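Local coordinates for epimerase domain-containing protein (Bacillus cereus HuA2-4, PDB 6ZLK) that interconverts UDP-glucuronic acid and UDP-galacturonic acid, using bound NAD to invert the configuration at C4 of the sugar, at residues A83-R88 with R183-M188; R88-K93 with L146-V151; Q211-T216 with G275-T280. One frame throughout, in Å; residues are numbered along the deposited sequence.

How the interactions relate
All three contacts border the bound sugar nucleotide, yet they differ in depth and chemistry. Interaction 1 is the most central, about 9 Å from the centre of the chain to its own centre, and joins two irregular loops through arginines that bind the ligand. Interaction 2 starts on the same loop after strand 77-80 and shares Arg88, but it is mainly apolar packing against the start of helix 148-167, beside the second subunit. Interaction 3, partly buried, links strand 212-217 to the 275-280 loop by backbone bonds and an arginine. A salt bridge from Arg88 to Glu276 ties interaction 3 to the other two.

Interaction 1: A83-R88 with R183-M188; sequences AIPGVR and RQRPDM. With UGB ((2S,3R,4S,5R,6R)-6-[[[(2R,3S,4R,5R)-5-(2,4-dioxopyrimidin-1-yl)-3,4-dihydroxy-oxolan-2-yl]methoxy-hydroxy-phosphoryl]oxy-hydroxy-phosphoryl]oxy-3,4,5-trihydroxy-oxane-2-carboxylic acid), chain G.
Gly86 and Asp187 mark the nearest backbone approach, CA to CA 7.7 Å, so the two irregular loops meet through side chains; residues 185-188 form a type I beta turn. Pro85 lays its CG over the centre of the Arg185 guanidinium, 3.3 Å from CZ, while Met188 CG covers the opposite face nearer the rim. With its faces so occupied, the guanidinium spends its edges on anions. Side-on, Arg185 NE takes Asp187 OD1 and Arg185 NH2 takes Asp187 OD2, each at 2.9 Å, a two-point salt bridge that should fix the rotation of the group. The far end holds the sugar carboxylate of UGB, Arg185 NH2 to O'P 2.8 Å and NH1 to O'Q 3.1 Å; NH1 also pairs with a phosphate oxygen of NAD.

Arg88 bends at its third torsion (chi3 -68°), which turns its guanidinium back over uracil atom C6. Its NH1 gives a nearly straight bond to phosphate oxygen O2A of UGB, 2.9 Å and 168°, whereas its bond to Asp187 O is weak. A water joins the same two atoms, 2.7 Å from Asp187 O. Arg88 NH2 turns to Glu276 and adds weak bonds to the diphosphate. Two arginines, one on the sugar carboxylate and one on the diphosphate, are consistent with the active-site cleft of an extended short-chain dehydrogenase/reductase, where the sugar lies next to NAD.

Interaction 2: R88-K93 with L146-V151; sequences RTSWGK and LSPYGV. With UGB ((2S,3R,4S,5R,6R)-6-[[[(2R,3S,4R,5R)-5-(2,4-dioxopyrimidin-1-yl)-3,4-dihydroxy-oxolan-2-yl]methoxy-hydroxy-phosphoryl]oxy-hydroxy-phosphoryl]oxy-3,4,5-trihydroxy-oxane-2-carboxylic acid), chain G.
Ser90 sits against the first turn of helix 148-167, its CA 5.5 Å from that of Tyr149, and this is the tight half of the contact. Its OG lies between backbone N and carbonyl carbon (chi1 57°), a placement that brings it to the N-H groups at the start of the helix. There it accepts a weak bond from Tyr149 N, 3.1 Å away, and also bonds to Val87 O, so one hydroxyl joins the helix start to its own loop. The Pro148 ring packs alongside: its CB comes within 3.3 Å of Ser90 O, and its CG-CD edge rests on one face of the Trp91 indole. Pro148 CD stands 3.6 Å from the centroid of the six-membered ring and only 12° off the normal, a CH-pi contact over the face, with the two side chains crossing at about a right angle.

Ser147 is the N-cap, its OG taking Gly150 N at 3.1 Å. Tyr149, two residues on, begins the Tyr-x-x-x-Lys sequence of short-chain dehydrogenases/reductases, in whose relatives it is the catalytic residue. Here CG of Tyr149 is anti to the backbone N (chi1 166°), which carries the ring away from Ser90 and into the pocket. Its OH lies 3.0 Å from UGB O4', the hydroxyl at the epimerised carbon, and also bonds to a ribose hydroxyl of NAD.

Farther out the packing is looser. Trp91 CH2 approaches Leu146 O no closer than 4.2 Å and obliquely, and both residues are partly exposed. The outer side of Trp91 faces the second subunit, whose Phe167 meets its ring edge-to-face; Val162 of that subunit packs on Trp91 and also reaches Pro148.

Interaction 3: Q211-T216 with G275-T280; sequences QTRDFT and GEPKQT. With UGB ((2S,3R,4S,5R,6R)-6-[[[(2R,3S,4R,5R)-5-(2,4-dioxopyrimidin-1-yl)-3,4-dihydroxy-oxolan-2-yl]methoxy-hydroxy-phosphoryl]oxy-hydroxy-phosphoryl]oxy-3,4,5-trihydroxy-oxane-2-carboxylic acid), chain G.
Pro277 O is gripped end-on by both terminal nitrogens of Arg213, at 2.9 Å from NH1 and 3.0 Å from NH2. The NH2 bond lies in the carbonyl plane, whereas NH1 sits well above it. Arg213 NH1 also curls back to Thr212 O, and Thr280 N reaches that same oxygen at 3.1 Å; the two donors stand on opposite faces of its plane. The bend at the second torsion of Arg213 (chi2 -68°) turns a side chain that starts away from the 275-280 loop back toward it.

Around this arginine the backbones run in the same direction. Thr212 N donates to Lys278 O, 3.0 Å, and beyond the arginine Asp214 N bonds to Thr280 OG1 at 167°, so a side-chain hydroxyl takes over from the main chain. The Thr280 methyl and the Pro277 ring cover one face of the Arg213 guanidinium; UGB O3D lies over the other.

The third guanidinium nitrogen serves the ligand. Arg213 NE points almost straight at phosphate oxygen O2B of UGB, 2.6 Å and 170°, near the guanidinium plane. Water 3, 2.8 Å from Arg213 NH2, lies between it and Glu276, whose carboxylate pairs with Arg88. At the outer margin another water spans Thr212 OG1 and Gln279 NE2. An arginine held at its outer nitrogens by backbone carbonyls, leaving NE to the diphosphate, forms part of the pocket for the UDP-sugar, as in other extended short-chain dehydrogenases/reductases.

Interaction 1: A83-R88 with R183-M188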
loop_
_atom_site.group_PDB
_atom_site.type_symbol
_atom_site.label_atom_id
_atom_site.label_comp_id
_atom_site.label_asym_id
_atom_site.label_seq_id
_atom_site.Cartn_x
_atom_site.Cartn_y
_atom_site.Cartn_z
ATOM N N ALA A 83 -1.480 1.542 15.089
ATOM C CA ALA A 83 -0.508 1.587 14.013
ATOM C C ALA A 83 0.870 1.682 14.626
ATOM O O ALA A 83 0.969 1.956 15.862
ATOM C CB ALA A 83 -0.765 2.780 13.163
ATOM N N ILE A 84 1.857 1.499 13.779
ATOM C CA ILE A 84 3.251 1.877 14.094
ATOM C C ILE A 84 3.456 3.176 13.354
ATOM O O ILE A 84 3.408 3.190 12.119
ATOM C CB ILE A 84 4.267 0.798 13.669
ATOM C CG1 ILE A 84 3.983 -0.504 14.408
ATOM C CG2 ILE A 84 5.668 1.330 13.975
ATOM C CD1 ILE A 84 4.212 -0.486 15.896
ATOM N N PRO A 85 3.669 4.300 14.072
ATOM C CA PRO A 85 3.878 5.587 13.436
ATOM C C PRO A 85 5.387 5.839 13.337
ATOM O O PRO A 85 6.186 5.103 13.860
ATOM C CB PRO A 85 3.155 6.513 14.426
ATOM C CG PRO A 85 3.588 5.968 15.776
ATOM C CD PRO A 85 3.618 4.455 15.545
ATOM N N GLY A 86 5.753 6.893 12.673
ATOM C CA GLY A 86 7.160 7.333 12.746
ATOM C C GLY A 86 7.748 7.237 11.361
ATOM O O GLY A 86 8.062 6.093 10.887
ATOM N N VAL A 87 7.825 8.388 10.710
ATOM C CA VAL A 87 8.329 8.496 9.329
ATOM C C VAL A 87 9.777 7.979 9.330
ATOM O O VAL A 87 10.186 7.324 8.401
ATOM C CB VAL A 87 8.185 9.952 8.852
ATOM C CG1 VAL A 87 8.980 10.242 7.595
ATOM C CG2 VAL A 87 6.717 10.340 8.694
ATOM N N ARG A 88 10.567 8.339 10.338
ATOM C CA ARG A 88 12.040 8.297 10.188
ATOM C C ARG A 88 12.575 6.909 10.528
ATOM O O ARG A 88 13.762 6.647 10.247
ATOM C CB ARG A 88 12.656 9.393 11.070
ATOM C CG ARG A 88 12.308 10.796 10.584
ATOM C CD ARG A 88 12.886 11.898 11.480
ATOM N NE ARG A 88 12.291 11.966 12.806
ATOM C CZ ARG A 88 11.126 12.558 13.091
ATOM N NH1 ARG A 88 10.659 12.564 14.333
ATOM N NH2 ARG A 88 10.449 13.157 12.120
ATOM N N ARG A 183 1.114 14.704 26.214
ATOM C CA ARG A 183 1.155 13.228 25.959
ATOM C C ARG A 183 1.769 12.932 24.600
ATOM O O ARG A 183 1.783 11.790 24.189
ATOM C CB ARG A 183 -0.191 12.522 26.095
ATOM C CG ARG A 183 -0.910 12.796 27.396
ATOM C CD ARG A 183 -2.084 11.816 27.443
ATOM N NE ARG A 183 -2.984 12.325 28.426
ATOM C CZ ARG A 183 -4.219 11.938 28.576
ATOM N NH1 ARG A 183 -4.741 11.012 27.787
ATOM N NH2 ARG A 183 -4.927 12.461 29.549
ATOM N N GLN A 184 2.213 13.952 23.873
ATOM C CA GLN A 184 2.842 13.673 22.561
ATOM C C GLN A 184 3.930 12.617 22.672
ATOM O O GLN A 184 4.633 12.538 23.657
ATOM C CB GLN A 184 3.414 14.928 21.954
ATOM C CG GLN A 184 3.804 14.764 20.518
ATOM C CD GLN A 184 4.629 15.889 19.952
ATOM O OE1 GLN A 184 5.543 16.446 20.581
ATOM N NE2 GLN A 184 4.292 16.277 18.737
ATOM N N ARG A 185 3.993 11.717 21.715
ATOM C CA ARG A 185 4.959 10.596 21.770
ATOM C C ARG A 185 6.374 11.155 21.965
ATOM O O ARG A 185 6.755 12.149 21.336
ATOM C CB ARG A 185 4.909 9.737 20.495
ATOM C CG ARG A 185 3.538 9.285 20.019
ATOM C CD ARG A 185 3.751 8.167 19.035
ATOM N NE ARG A 185 4.716 8.473 17.981
ATOM C CZ ARG A 185 4.457 9.039 16.787
ATOM N NH1 ARG A 185 3.225 9.320 16.396
ATOM N NH2 ARG A 185 5.449 9.235 15.931
ATOM N N PRO A 186 7.253 10.473 22.719
ATOM C CA PRO A 186 8.635 10.926 22.907
ATOM C C PRO A 186 9.546 10.937 21.668
ATOM O O PRO A 186 10.633 11.539 21.744
ATOM C CB PRO A 186 9.238 10.001 23.956
ATOM C CG PRO A 186 8.191 9.025 24.299
ATOM C CD PRO A 186 6.881 9.377 23.633
ATOM N N ASP A 187 9.133 10.307 20.565
ATOM C CA ASP A 187 9.938 10.302 19.318
ATOM C C ASP A 187 9.611 11.551 18.499
ATOM O O ASP A 187 10.292 11.778 17.526
ATOM C CB ASP A 187 9.753 9.014 18.502
ATOM C CG ASP A 187 8.334 8.747 18.024
ATOM O OD1 ASP A 187 7.442 8.787 18.839
ATOM O OD2 ASP A 187 8.144 8.515 16.814
ATOM N N MET A 188 8.557 12.287 18.841
ATOM C CA MET A 188 8.158 13.442 17.994
ATOM C C MET A 188 8.962 14.681 18.315
ATOM O O MET A 188 9.616 14.792 19.351
ATOM C CB MET A 188 6.652 13.667 18.150
ATOM C CG MET A 188 5.887 12.524 17.536
ATOM S SD MET A 188 4.113 12.921 17.383
ATOM C CE MET A 188 4.057 13.993 15.971
HETATM N N1 UGB G . 12.548 16.955 13.716
HETATM C C2 UGB G . 13.663 17.669 14.120
HETATM O O2 UGB G . 14.092 18.645 13.516
HETATM N N3 UGB G . 14.240 17.205 15.267
HETATM C C4 UGB G . 13.844 16.121 16.024
HETATM O O4 UGB G . 14.489 15.825 17.029
HETATM C C5 UGB G . 12.693 15.424 15.525
HETATM C C6 UGB G . 12.103 15.859 14.408
HETATM P PA UGB G . 7.551 15.250 14.010
HETATM P PB UGB G . 6.380 14.426 11.466
HETATM O "O'P" UGB G . 4.777 9.776 13.224
HETATM O "O'Q" UGB G . 2.687 9.843 13.369
HETATM C "C1'" UGB G . 4.774 12.746 10.289
HETATM O O1A UGB G . 7.024 16.299 14.923
HETATM O O1B UGB G . 7.333 13.278 11.392
HETATM C C1D UGB G . 11.841 17.424 12.522
HETATM C "C2'" UGB G . 3.492 13.111 9.569
HETATM O "O2'" UGB G . 3.620 14.428 9.028
HETATM O O2A UGB G . 8.119 13.991 14.554
HETATM O O2B UGB G . 6.554 15.605 10.585
HETATM C C2D UGB G . 11.439 16.267 11.617
HETATM O O2D UGB G . 12.561 15.925 10.827
HETATM C "C3'" UGB G . 2.347 13.030 10.556
HETATM O "O3'" UGB G . 1.119 13.340 9.884
HETATM O O3A UGB G . 6.369 14.879 12.999
HETATM O O3B UGB G . 4.929 13.802 11.236
HETATM C C3D UGB G . 10.256 16.888 10.868
HETATM O O3D UGB G . 10.710 17.643 9.756
HETATM C "C4'" UGB G . 2.356 11.656 11.231
HETATM O "O4'" UGB G . 2.273 10.603 10.263
HETATM C C4D UGB G . 9.613 17.810 11.915
HETATM O O4D UGB G . 10.634 18.034 12.919
HETATM C "C5'" UGB G . 3.681 11.502 11.981
HETATM O "O5'" UGB G . 4.688 11.491 10.966
HETATM C C5D UGB G . 8.368 17.278 12.573
HETATM O O5D UGB G . 8.621 15.932 13.026
HETATM C "C6'" UGB G . 3.722 10.277 12.910
HETATM O O HOH W 1 12.527 11.278 16.079
#

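Interaction 2: R88-K93 with L146-V151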
loop_
_atom_site.group_PDB
_atom_site.type_symbol
_atom_site.label_atom_id
_atom_site.label_comp_id
_atom_site.label_asym_id
_atom_site.label_seq_id
_atom_site.Cartn_x
_atom_site.Cartn_y
_atom_site.Cartn_z
ATOM N N ARG A 88 10.567 8.339 10.338
ATOM C CA ARG A 88 12.040 8.297 10.188
ATOM C C ARG A 88 12.575 6.909 10.528
ATOM O O ARG A 88 13.762 6.647 10.247
ATOM C CB ARG A 88 12.656 9.393 11.070
ATOM C CG ARG A 88 12.308 10.796 10.584
ATOM C CD ARG A 88 12.886 11.898 11.480
ATOM N NE ARG A 88 12.291 11.966 12.806
ATOM C CZ ARG A 88 11.126 12.558 13.091
ATOM N NH1 ARG A 88 10.659 12.564 14.333
ATOM N NH2 ARG A 88 10.449 13.157 12.120
ATOM N N THR A 89 11.802 6.052 11.178
ATOM C CA THR A 89 12.264 4.726 11.652
ATOM C C THR A 89 11.580 3.595 10.886
ATOM O O THR A 89 11.396 2.537 11.466
ATOM C CB THR A 89 12.025 4.615 13.160
ATOM O OG1 THR A 89 10.617 4.775 13.375
ATOM C CG2 THR A 89 12.827 5.657 13.908
ATOM N N SER A 90 11.229 3.797 9.603
ATOM C CA SER A 90 10.427 2.821 8.812
ATOM C C SER A 90 11.309 2.164 7.747
ATOM O O SER A 90 10.741 1.463 6.863
ATOM C CB SER A 90 9.184 3.457 8.176
ATOM O OG SER A 90 9.457 4.563 7.325
ATOM N N TRP A 91 12.631 2.267 7.864
ATOM C CA TRP A 91 13.598 1.755 6.851
ATOM C C TRP A 91 14.115 0.381 7.229
ATOM O O TRP A 91 14.063 0.005 8.408
ATOM C CB TRP A 91 14.761 2.728 6.629
ATOM C CG TRP A 91 14.325 4.087 6.227
ATOM C CD1 TRP A 91 14.292 5.177 7.038
ATOM C CD2 TRP A 91 13.890 4.534 4.937
ATOM N NE1 TRP A 91 13.785 6.240 6.357
ATOM C CE2 TRP A 91 13.526 5.886 5.069
ATOM C CE3 TRP A 91 13.739 3.929 3.692
ATOM C CZ2 TRP A 91 13.110 6.655 3.995
ATOM C CZ3 TRP A 91 13.284 4.675 2.639
ATOM C CH2 TRP A 91 12.998 6.038 2.787
ATOM N N GLY A 92 14.647 -0.327 6.241
ATOM C CA GLY A 92 15.395 -1.588 6.426
ATOM C C GLY A 92 14.669 -2.583 7.299
ATOM O O GLY A 92 13.474 -2.932 7.005
ATOM N N LYS A 93 15.361 -3.078 8.335
ATOM C CA LYS A 93 14.861 -4.186 9.188
ATOM C C LYS A 93 13.686 -3.695 10.054
ATOM O O LYS A 93 12.998 -4.547 10.610
ATOM C CB LYS A 93 15.988 -4.744 10.076
ATOM C CG LYS A 93 16.418 -3.855 11.232
ATOM C CD LYS A 93 17.505 -4.481 12.122
ATOM C CE LYS A 93 17.581 -3.864 13.508
ATOM N NZ LYS A 93 18.251 -2.542 13.474
ATOM N N LEU A 146 6.532 9.627 0.563
ATOM C CA LEU A 146 8.000 9.763 0.551
ATOM C C LEU A 146 8.668 8.777 1.513
ATOM O O LEU A 146 9.933 8.608 1.460
ATOM C CB LEU A 146 8.357 11.179 0.994
ATOM C CG LEU A 146 8.703 12.189 -0.082
ATOM C CD1 LEU A 146 9.092 13.500 0.633
ATOM C CD2 LEU A 146 9.839 11.647 -0.972
ATOM N N SER A 147 7.891 8.132 2.387
ATOM C CA SER A 147 8.433 7.187 3.388
ATOM C C SER A 147 7.727 5.842 3.314
ATOM O O SER A 147 6.538 5.773 3.001
ATOM C CB SER A 147 8.297 7.727 4.814
ATOM O OG SER A 147 6.924 7.921 5.140
ATOM N N PRO A 148 8.426 4.753 3.706
ATOM C CA PRO A 148 7.806 3.454 3.870
ATOM C C PRO A 148 6.625 3.472 4.842
ATOM O O PRO A 148 5.634 2.872 4.590
ATOM C CB PRO A 148 8.945 2.542 4.338
ATOM C CG PRO A 148 10.209 3.259 3.861
ATOM C CD PRO A 148 9.872 4.715 3.992
ATOM N N TYR A 149 6.723 4.238 5.923
ATOM C CA TYR A 149 5.573 4.489 6.834
ATOM C C TYR A 149 4.350 4.956 6.044
ATOM O O TYR A 149 3.252 4.407 6.189
ATOM C CB TYR A 149 5.971 5.546 7.870
ATOM C CG TYR A 149 4.817 6.125 8.631
ATOM C CD1 TYR A 149 3.957 5.342 9.391
ATOM C CD2 TYR A 149 4.543 7.481 8.565
ATOM C CE1 TYR A 149 2.917 5.881 10.129
ATOM C CE2 TYR A 149 3.463 8.022 9.239
ATOM C CZ TYR A 149 2.651 7.229 10.029
ATOM O OH TYR A 149 1.623 7.738 10.750
ATOM N N GLY A 150 4.527 5.993 5.234
ATOM C CA GLY A 150 3.452 6.615 4.478
ATOM C C GLY A 150 2.864 5.604 3.530
ATOM O O GLY A 150 1.656 5.596 3.347
ATOM N N VAL A 151 3.735 4.784 2.943
ATOM C CA VAL A 151 3.217 3.734 2.042
ATOM C C VAL A 151 2.251 2.830 2.822
ATOM O O VAL A 151 1.174 2.468 2.314
ATOM C CB VAL A 151 4.354 2.925 1.413
ATOM C CG1 VAL A 151 3.734 1.810 0.607
ATOM C CG2 VAL A 151 5.247 3.815 0.564
HETATM N N1 UGB G . 12.548 16.955 13.716
HETATM C C2 UGB G . 13.663 17.669 14.120
HETATM O O2 UGB G . 14.092 18.645 13.516
HETATM N N3 UGB G . 14.240 17.205 15.267
HETATM C C4 UGB G . 13.844 16.121 16.024
HETATM O O4 UGB G . 14.489 15.825 17.029
HETATM C C5 UGB G . 12.693 15.424 15.525
HETATM C C6 UGB G . 12.103 15.859 14.408
HETATM P PA UGB G . 7.551 15.250 14.010
HETATM P PB UGB G . 6.380 14.426 11.466
HETATM O "O'P" UGB G . 4.777 9.776 13.224
HETATM O "O'Q" UGB G . 2.687 9.843 13.369
HETATM C "C1'" UGB G . 4.774 12.746 10.289
HETATM O O1A UGB G . 7.024 16.299 14.923
HETATM O O1B UGB G . 7.333 13.278 11.392
HETATM C C1D UGB G . 11.841 17.424 12.522
HETATM C "C2'" UGB G . 3.492 13.111 9.569
HETATM O "O2'" UGB G . 3.620 14.428 9.028
HETATM O O2A UGB G . 8.119 13.991 14.554
HETATM O O2B UGB G . 6.554 15.605 10.585
HETATM C C2D UGB G . 11.439 16.267 11.617
HETATM O O2D UGB G . 12.561 15.925 10.827
HETATM C "C3'" UGB G . 2.347 13.030 10.556
HETATM O "O3'" UGB G . 1.119 13.340 9.884
HETATM O O3A UGB G . 6.369 14.879 12.999
HETATM O O3B UGB G . 4.929 13.802 11.236
HETATM C C3D UGB G . 10.256 16.888 10.868
HETATM O O3D UGB G . 10.710 17.643 9.756
HETATM C "C4'" UGB G . 2.356 11.656 11.231
HETATM O "O4'" UGB G . 2.273 10.603 10.263
HETATM C C4D UGB G . 9.613 17.810 11.915
HETATM O O4D UGB G . 10.634 18.034 12.919
HETATM C "C5'" UGB G . 3.681 11.502 11.981
HETATM O "O5'" UGB G . 4.688 11.491 10.966
HETATM C C5D UGB G . 8.368 17.278 12.573
HETATM O O5D UGB G . 8.621 15.932 13.026
HETATM C "C6'" UGB G . 3.722 10.277 12.910
#

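Interaction 3: Q211-T216 with G275-T280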
loop_
_atom_site.group_PDB
_atom_site.type_symbol
_atom_site.label_atom_id
_atom_site.label_comp_id
_atom_site.label_asym_id
_atom_site.label_seq_id
_atom_site.Cartn_x
_atom_site.Cartn_y
_atom_site.Cartn_z
ATOM N N GLN A 211 12.032 23.457 7.428
ATOM C CA GLN A 211 10.894 22.570 7.095
ATOM C C GLN A 211 9.680 23.043 7.908
ATOM O O GLN A 211 9.848 23.524 9.023
ATOM C CB GLN A 211 11.144 21.091 7.317
ATOM C CG GLN A 211 11.515 20.739 8.747
ATOM C CD GLN A 211 12.991 20.663 9.037
ATOM O OE1 GLN A 211 13.784 21.526 8.625
ATOM N NE2 GLN A 211 13.372 19.592 9.727
ATOM N N THR A 212 8.496 22.951 7.316
ATOM C CA THR A 212 7.258 23.446 7.969
ATOM C C THR A 212 6.292 22.282 8.060
ATOM O O THR A 212 6.321 21.330 7.254
ATOM C CB THR A 212 6.621 24.636 7.245
ATOM O OG1 THR A 212 6.222 24.247 5.929
ATOM C CG2 THR A 212 7.572 25.796 7.144
ATOM N N ARG A 213 5.440 22.389 9.043
ATOM C CA ARG A 213 4.347 21.442 9.208
ATOM C C ARG A 213 3.077 22.202 9.587
ATOM O O ARG A 213 3.126 23.281 10.217
ATOM C CB ARG A 213 4.594 20.442 10.351
ATOM C CG ARG A 213 5.778 19.513 10.161
ATOM C CD ARG A 213 5.508 18.537 9.032
ATOM N NE ARG A 213 6.603 17.568 8.811
ATOM C CZ ARG A 213 7.556 17.671 7.878
ATOM N NH1 ARG A 213 7.644 18.740 7.104
ATOM N NH2 ARG A 213 8.405 16.658 7.680
ATOM N N ASP A 214 1.987 21.581 9.229
ATOM C CA ASP A 214 0.635 21.997 9.668
ATOM C C ASP A 214 0.359 21.339 11.013
ATOM O O ASP A 214 -0.437 20.409 11.104
ATOM C CB ASP A 214 -0.376 21.511 8.645
ATOM C CG ASP A 214 -1.684 22.227 8.838
ATOM O OD1 ASP A 214 -1.877 22.812 9.943
ATOM O OD2 ASP A 214 -2.439 22.282 7.832
ATOM N N PHE A 215 0.977 21.860 12.032
ATOM C CA PHE A 215 0.903 21.254 13.365
ATOM C C PHE A 215 -0.518 21.378 13.893
ATOM O O PHE A 215 -1.129 22.454 13.846
ATOM C CB PHE A 215 1.821 22.029 14.276
ATOM C CG PHE A 215 3.281 21.847 13.959
ATOM C CD1 PHE A 215 3.901 20.616 14.116
ATOM C CD2 PHE A 215 4.019 22.915 13.472
ATOM C CE1 PHE A 215 5.252 20.451 13.842
ATOM C CE2 PHE A 215 5.376 22.757 13.193
ATOM C CZ PHE A 215 5.986 21.528 13.387
ATOM N N THR A 216 -1.041 20.271 14.369
ATOM C CA THR A 216 -2.434 20.158 14.838
ATOM C C THR A 216 -2.401 19.945 16.352
ATOM O O THR A 216 -1.993 18.905 16.817
ATOM C CB THR A 216 -3.244 19.081 14.127
ATOM O OG1 THR A 216 -3.079 19.229 12.704
ATOM C CG2 THR A 216 -4.696 19.145 14.552
ATOM N N GLY A 275 12.908 10.434 3.663
ATOM C CA GLY A 275 11.493 10.091 3.880
ATOM C C GLY A 275 10.651 11.259 4.323
ATOM O O GLY A 275 9.451 11.060 4.447
ATOM N N GLU A 276 11.243 12.421 4.580
ATOM C CA GLU A 276 10.450 13.515 5.204
ATOM C C GLU A 276 10.252 14.604 4.180
ATOM O O GLU A 276 11.221 15.057 3.566
ATOM C CB GLU A 276 11.173 14.130 6.378
ATOM C CG GLU A 276 11.625 13.149 7.402
ATOM C CD GLU A 276 11.818 13.884 8.711
ATOM O OE1 GLU A 276 12.896 14.520 8.879
ATOM O OE2 GLU A 276 10.900 13.814 9.521
ATOM N N PRO A 277 9.010 15.103 3.999
ATOM C CA PRO A 277 8.776 16.247 3.139
ATOM C C PRO A 277 9.287 17.552 3.768
ATOM O O PRO A 277 9.374 17.671 5.000
ATOM C CB PRO A 277 7.241 16.298 3.052
ATOM C CG PRO A 277 6.788 15.740 4.375
ATOM C CD PRO A 277 7.772 14.626 4.676
ATOM N N LYS A 278 9.575 18.538 2.927
ATOM C CA LYS A 278 10.016 19.883 3.359
ATOM C C LYS A 278 8.845 20.645 3.961
ATOM O O LYS A 278 9.042 21.533 4.775
ATOM C CB LYS A 278 10.589 20.672 2.179
ATOM C CG LYS A 278 11.964 20.180 1.740
ATOM C CD LYS A 278 12.504 20.902 0.508
ATOM C CE LYS A 278 12.828 22.367 0.755
ATOM N NZ LYS A 278 12.817 23.161 -0.503
ATOM N N GLN A 279 7.634 20.338 3.534
ATOM C CA GLN A 279 6.439 21.100 3.941
ATOM C C GLN A 279 5.242 20.154 4.019
ATOM O O GLN A 279 5.068 19.303 3.109
ATOM C CB GLN A 279 6.158 22.166 2.873
ATOM C CG GLN A 279 4.808 22.843 3.006
ATOM C CD GLN A 279 4.645 23.889 1.929
ATOM O OE1 GLN A 279 3.899 23.714 0.962
ATOM N NE2 GLN A 279 5.438 24.952 2.043
ATOM N N THR A 280 4.373 20.353 5.006
ATOM C CA THR A 280 2.987 19.844 5.013
ATOM C C THR A 280 2.095 21.061 5.254
ATOM O O THR A 280 2.421 21.944 6.043
ATOM C CB THR A 280 2.749 18.696 5.989
ATOM O OG1 THR A 280 2.712 19.176 7.333
ATOM C CG2 THR A 280 3.729 17.561 5.850
HETATM N N1 UGB G . 12.548 16.955 13.716
HETATM C C2 UGB G . 13.663 17.669 14.120
HETATM O O2 UGB G . 14.092 18.645 13.516
HETATM N N3 UGB G . 14.240 17.205 15.267
HETATM C C4 UGB G . 13.844 16.121 16.024
HETATM O O4 UGB G . 14.489 15.825 17.029
HETATM C C5 UGB G . 12.693 15.424 15.525
HETATM C C6 UGB G . 12.103 15.859 14.408
HETATM P PA UGB G . 7.551 15.250 14.010
HETATM P PB UGB G . 6.380 14.426 11.466
HETATM O "O'P" UGB G . 4.777 9.776 13.224
HETATM O "O'Q" UGB G . 2.687 9.843 13.369
HETATM C "C1'" UGB G . 4.774 12.746 10.289
HETATM O O1A UGB G . 7.024 16.299 14.923
HETATM O O1B UGB G . 7.333 13.278 11.392
HETATM C C1D UGB G . 11.841 17.424 12.522
HETATM C "C2'" UGB G . 3.492 13.111 9.569
HETATM O "O2'" UGB G . 3.620 14.428 9.028
HETATM O O2A UGB G . 8.119 13.991 14.554
HETATM O O2B UGB G . 6.554 15.605 10.585
HETATM C C2D UGB G . 11.439 16.267 11.617
HETATM O O2D UGB G . 12.561 15.925 10.827
HETATM C "C3'" UGB G . 2.347 13.030 10.556
HETATM O "O3'" UGB G . 1.119 13.340 9.884
HETATM O O3A UGB G . 6.369 14.879 12.999
HETATM O O3B UGB G . 4.929 13.802 11.236
HETATM C C3D UGB G . 10.256 16.888 10.868
HETATM O O3D UGB G . 10.710 17.643 9.756
HETATM C "C4'" UGB G . 2.356 11.656 11.231
HETATM O "O4'" UGB G . 2.273 10.603 10.263
HETATM C C4D UGB G . 9.613 17.810 11.915
HETATM O O4D UGB G . 10.634 18.034 12.919
HETATM C "C5'" UGB G . 3.681 11.502 11.981
HETATM O "O5'" UGB G . 4.688 11.491 10.966
HETATM C C5D UGB G . 8.368 17.278 12.573
HETATM O O5D UGB G . 8.621 15.932 13.026
HETATM C "C6'" UGB G . 3.722 10.277 12.910
HETATM O O HOH W 2 7.202 25.457 3.826
HETATM O O HOH W 3 8.200 13.974 8.609
#